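Local coordinates for protein intramolecular trans-sialidase (Macrobdella decora, PDB 3SLI) that cleaves sialic acid from sialoglycoconjugates by intramolecular trans-sialylation, releasing it as 2,7-anhydro-Neu5Ac, at residues 41-46 with 109-114; 127-132 with 192-197. All blocks are in the same frame, centred on the assembly; numbering follows the deposited sequence.

Overall arrangement
From the N terminus, the chain runs along strand 37-45 and then through the four strands between 51 and 96, all in a second sheet, before strand 107-118 returns beside it. Interaction 1 closes that excursion within the concanavalin-like sandwich. The next strand, 123-128, turns tightly into 131-137, and interaction 2 closes a later loop by bringing residues 192-197, just past helix 184-191, against this turn. The two closures follow in series, neither nested nor crossing. They still meet in space: Tyr196 OH bonds to Phe110 O and Thr194 OG1 to Thr112 OG1, so the segment leading toward the beta-propeller part of the chain is tied to the seven-stranded sheet.

Interaction 1 of 2, residues 41-46 with 109-114; sequences LSYKST and VFNTVA
Leu41 with Val113 and Tyr43 with Asn111 are the hydrogen-bonded pairs of two antiparallel neighbours in the concanavalin-like beta sandwich, and Ser42 with Thr112 is the non-hydrogen-bonded pair between them. Four backbone bonds join the strands, among them Val113 N to Leu41 O at 2.9 Å. On one face Leu41 CD2 rests on Val113 CG2 at 3.9 Å. The Tyr43 ring meets Val113 CG1 at its edge, with CE1 4.0 Å away, and also lies against CB of Asn111, 3.6 Å from the same CE1. Tyr43 CG sits between the backbone N and carbonyl carbon (chi1 76°), which carries the ring across toward the neighbouring strand. Lys44 covers one face of the Phe110 ring: its CB stands 3.7 Å from the ring centroid, only 5° off the normal, in a CH-pi contact. The extended start of the chain puts CD 3.9 Å from Phe110 CE1, and the bend at chi3 (69°) keeps CE 4.0 Å from the same atom. Farther out, Leu41, Tyr43 and Val113 pack on Leu54 of the opposing sheet. A water bridges Ser42 OG and Thr112 OG1, the latter also bonded to Thr194 OG1; another accepts from Ser45 N and donates to Val109 O.

Interaction 2 of 2, residues 127-132 with 192-197; sequences FANGEL and GVTTYG
Asn129 reaches across to Thr194 from the tip of a beta hairpin, where Ala128 to Glu131 form a type I' turn with the classic Asn-Gly pair at its centre. The side chain can be followed outward. CB lies tightly against the carbonyl oxygen of Thr194, 3.0 Å from it, and CG stays beside the same atom. With CG anti to its own carbonyl carbon (chi1 -59°), the amide passes obliquely across the Thr194 side chain. At the tip, OD1 accepts a hydrogen bond from Thr194 OG1 at 2.9 Å. The hydroxyl comes from above the amide plane, 40° out of it, instead of along a lone pair. OD1 takes a second bond from the backbone N of Thr112, in the adjacent strand. Thr194 O, 3.2 Å from Asn129 OD1, is a second acceptor and gives it no bond. At the next residue of the turn, the backbones pack closely: Gly130 CA is 3.4 Å from Gly192 CA, where neither residue has a side chain to intervene, while Gly130 N bonds to Thr191 OG1 at the end of helix 184-191. Thr195 CG2 touches Asn129 O at 3.5 Å. Gripped by two donors, Thr194 OG1 and Thr112 N, OD1 fixes which side of the amide carries the oxygen, so hydrogen bonds meeting at one amide oxygen join the hairpin turn, strand 107-118 and the 192-197 segment.

Interaction 1 of 2, residues 41-46 with 109-114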
# COMPACT_ATOMS: atom_id res chain seq x y z
N LEU A 41 25.67 -12.54 -3.36
CA LEU A 41 25.97 -12.17 -4.72
C LEU A 41 25.26 -10.93 -5.22
O LEU A 41 24.16 -10.59 -4.76
CB LEU A 41 25.78 -13.34 -5.69
CG LEU A 41 24.44 -14.02 -6.01
CD1 LEU A 41 24.64 -14.80 -7.29
CD2 LEU A 41 23.99 -14.95 -4.89
N SER A 42 25.94 -10.25 -6.12
CA SER A 42 25.47 -9.03 -6.76
C SER A 42 25.16 -9.45 -8.20
O SER A 42 25.98 -10.09 -8.85
CB SER A 42 26.61 -8.00 -6.74
OG SER A 42 26.24 -6.78 -7.35
N TYR A 43 23.98 -9.09 -8.72
CA TYR A 43 23.63 -9.48 -10.09
C TYR A 43 22.78 -8.41 -10.77
O TYR A 43 22.16 -7.58 -10.10
CB TYR A 43 22.83 -10.79 -10.10
CG TYR A 43 21.38 -10.59 -9.67
CD1 TYR A 43 21.03 -10.63 -8.33
CD2 TYR A 43 20.38 -10.27 -10.61
CE1 TYR A 43 19.73 -10.34 -7.91
CE2 TYR A 43 19.08 -9.98 -10.20
CZ TYR A 43 18.76 -10.01 -8.86
OH TYR A 43 17.50 -9.69 -8.42
N LYS A 44 22.71 -8.50 -12.09
CA LYS A 44 21.91 -7.61 -12.92
C LYS A 44 21.24 -8.52 -13.95
O LYS A 44 21.93 -9.14 -14.76
CB LYS A 44 22.79 -6.58 -13.63
CG LYS A 44 22.03 -5.73 -14.64
CD LYS A 44 22.87 -4.57 -15.16
CE LYS A 44 24.02 -5.04 -16.03
NZ LYS A 44 24.83 -3.87 -16.50
N SER A 45 19.92 -8.66 -13.88
CA SER A 45 19.20 -9.51 -14.83
C SER A 45 18.75 -8.74 -16.07
O SER A 45 18.15 -7.67 -15.97
CB SER A 45 17.96 -10.13 -14.17
OG SER A 45 17.25 -10.94 -15.10
N THR A 46 19.07 -9.28 -17.24
CA THR A 46 18.68 -8.67 -18.52
C THR A 46 17.66 -9.58 -19.22
O THR A 46 17.24 -9.33 -20.35
CB THR A 46 19.91 -8.46 -19.45
OG1 THR A 46 20.59 -9.70 -19.65
CG2 THR A 46 20.87 -7.45 -18.85
N VAL A 109 19.49 -2.41 -13.21
CA VAL A 109 20.32 -2.16 -12.04
C VAL A 109 20.70 -3.43 -11.27
O VAL A 109 20.06 -4.47 -11.42
CB VAL A 109 19.62 -1.16 -11.07
CG1 VAL A 109 19.49 0.22 -11.73
CG2 VAL A 109 18.24 -1.69 -10.64
N PHE A 110 21.76 -3.33 -10.49
CA PHE A 110 22.23 -4.46 -9.69
C PHE A 110 21.48 -4.59 -8.37
O PHE A 110 21.11 -3.59 -7.75
CB PHE A 110 23.73 -4.32 -9.37
CG PHE A 110 24.64 -4.72 -10.49
CD1 PHE A 110 24.92 -3.84 -11.53
CD2 PHE A 110 25.21 -5.99 -10.51
CE1 PHE A 110 25.77 -4.22 -12.58
CE2 PHE A 110 26.05 -6.39 -11.55
CZ PHE A 110 26.34 -5.50 -12.59
N ASN A 111 21.24 -5.83 -7.96
CA ASN A 111 20.60 -6.10 -6.69
C ASN A 111 21.63 -6.95 -5.96
O ASN A 111 22.44 -7.63 -6.59
CB ASN A 111 19.29 -6.89 -6.87
CG ASN A 111 18.20 -6.08 -7.58
OD1 ASN A 111 18.20 -5.96 -8.80
ND2 ASN A 111 17.26 -5.56 -6.80
N THR A 112 21.64 -6.86 -4.64
CA THR A 112 22.58 -7.64 -3.84
C THR A 112 21.76 -8.51 -2.91
O THR A 112 20.94 -8.02 -2.12
CB THR A 112 23.53 -6.72 -3.05
OG1 THR A 112 24.02 -5.68 -3.92
CG2 THR A 112 24.73 -7.52 -2.51
N VAL A 113 21.98 -9.82 -3.00
CA VAL A 113 21.23 -10.79 -2.20
C VAL A 113 22.15 -11.72 -1.40
O VAL A 113 23.34 -11.83 -1.69
CB VAL A 113 20.28 -11.62 -3.11
CG1 VAL A 113 19.46 -10.69 -3.98
CG2 VAL A 113 21.07 -12.59 -3.99
N ALA A 114 21.57 -12.41 -0.42
CA ALA A 114 22.32 -13.33 0.42
C ALA A 114 21.44 -14.40 1.04
O ALA A 114 20.28 -14.15 1.40
CB ALA A 114 23.06 -12.58 1.53
O HOH W 1 26.44 -4.98 -5.01
O HOH W 2 18.49 -6.72 -12.39

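Interaction 2 of 2, residues 127-132 with 192-197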
# COMPACT_ATOMS: atom_id res chain seq x y z
N PHE A 127 18.18 -12.45 2.36
CA PHE A 127 18.35 -11.00 2.45
C PHE A 127 18.45 -10.43 1.05
O PHE A 127 18.91 -11.11 0.12
CB PHE A 127 19.67 -10.64 3.17
CG PHE A 127 19.81 -11.20 4.55
CD1 PHE A 127 20.17 -12.54 4.76
CD2 PHE A 127 19.59 -10.39 5.66
CE1 PHE A 127 20.32 -13.06 6.05
CE2 PHE A 127 19.73 -10.90 6.96
CZ PHE A 127 20.09 -12.24 7.15
N ALA A 128 18.08 -9.17 0.91
CA ALA A 128 18.20 -8.48 -0.37
C ALA A 128 18.16 -6.98 -0.13
O ALA A 128 17.38 -6.50 0.70
CB ALA A 128 17.10 -8.89 -1.33
N ASN A 129 19.07 -6.28 -0.79
CA ASN A 129 19.16 -4.83 -0.74
C ASN A 129 19.04 -4.21 0.65
O ASN A 129 18.33 -3.21 0.85
CB ASN A 129 18.15 -4.22 -1.71
CG ASN A 129 18.38 -4.68 -3.15
OD1 ASN A 129 19.50 -5.04 -3.54
ND2 ASN A 129 17.32 -4.68 -3.95
N GLY A 130 19.72 -4.82 1.62
CA GLY A 130 19.73 -4.31 2.98
C GLY A 130 18.63 -4.74 3.92
O GLY A 130 18.52 -4.18 5.01
N GLU A 131 17.83 -5.73 3.54
CA GLU A 131 16.75 -6.17 4.41
C GLU A 131 16.66 -7.68 4.55
O GLU A 131 17.00 -8.41 3.62
CB GLU A 131 15.39 -5.66 3.88
CG GLU A 131 15.30 -4.15 3.62
CD GLU A 131 15.39 -3.30 4.87
OE1 GLU A 131 15.13 -3.80 5.99
OE2 GLU A 131 15.72 -2.10 4.75
N LEU A 132 16.24 -8.13 5.73
CA LEU A 132 16.02 -9.55 6.01
C LEU A 132 14.62 -9.80 5.45
O LEU A 132 13.65 -9.22 5.94
CB LEU A 132 16.03 -9.81 7.52
CG LEU A 132 15.46 -11.16 7.96
CD1 LEU A 132 16.26 -12.31 7.36
CD2 LEU A 132 15.46 -11.24 9.47
N GLY A 192 22.98 -4.17 1.68
CA GLY A 192 22.50 -2.79 1.66
C GLY A 192 23.25 -1.84 0.75
O GLY A 192 22.90 -0.66 0.65
N VAL A 193 24.26 -2.35 0.06
CA VAL A 193 25.05 -1.53 -0.84
C VAL A 193 24.26 -1.10 -2.09
O VAL A 193 24.70 -0.23 -2.85
CB VAL A 193 26.37 -2.24 -1.21
CG1 VAL A 193 26.15 -3.30 -2.29
CG2 VAL A 193 27.41 -1.23 -1.63
N THR A 194 23.13 -1.75 -2.34
CA THR A 194 22.29 -1.39 -3.48
C THR A 194 20.84 -1.21 -3.01
O THR A 194 20.23 -2.14 -2.49
CB THR A 194 22.32 -2.46 -4.61
OG1 THR A 194 22.07 -3.76 -4.07
CG2 THR A 194 23.65 -2.43 -5.36
N THR A 195 20.34 0.02 -3.11
CA THR A 195 18.96 0.33 -2.73
C THR A 195 18.46 1.34 -3.75
O THR A 195 19.25 2.10 -4.31
CB THR A 195 18.84 0.92 -1.29
OG1 THR A 195 19.59 2.14 -1.20
CG2 THR A 195 19.32 -0.08 -0.24
N TYR A 196 17.15 1.32 -4.01
CA TYR A 196 16.55 2.23 -4.98
C TYR A 196 15.27 2.81 -4.39
O TYR A 196 14.44 2.09 -3.84
CB TYR A 196 16.28 1.49 -6.29
CG TYR A 196 17.52 0.81 -6.83
CD1 TYR A 196 17.87 -0.48 -6.43
CD2 TYR A 196 18.40 1.49 -7.66
CE1 TYR A 196 19.07 -1.07 -6.83
CE2 TYR A 196 19.60 0.92 -8.07
CZ TYR A 196 19.94 -0.36 -7.65
OH TYR A 196 21.15 -0.92 -8.02
N GLY A 197 15.13 4.13 -4.51
CA GLY A 197 13.97 4.80 -3.95
C GLY A 197 14.14 4.83 -2.45
O GLY A 197 15.10 4.24 -1.93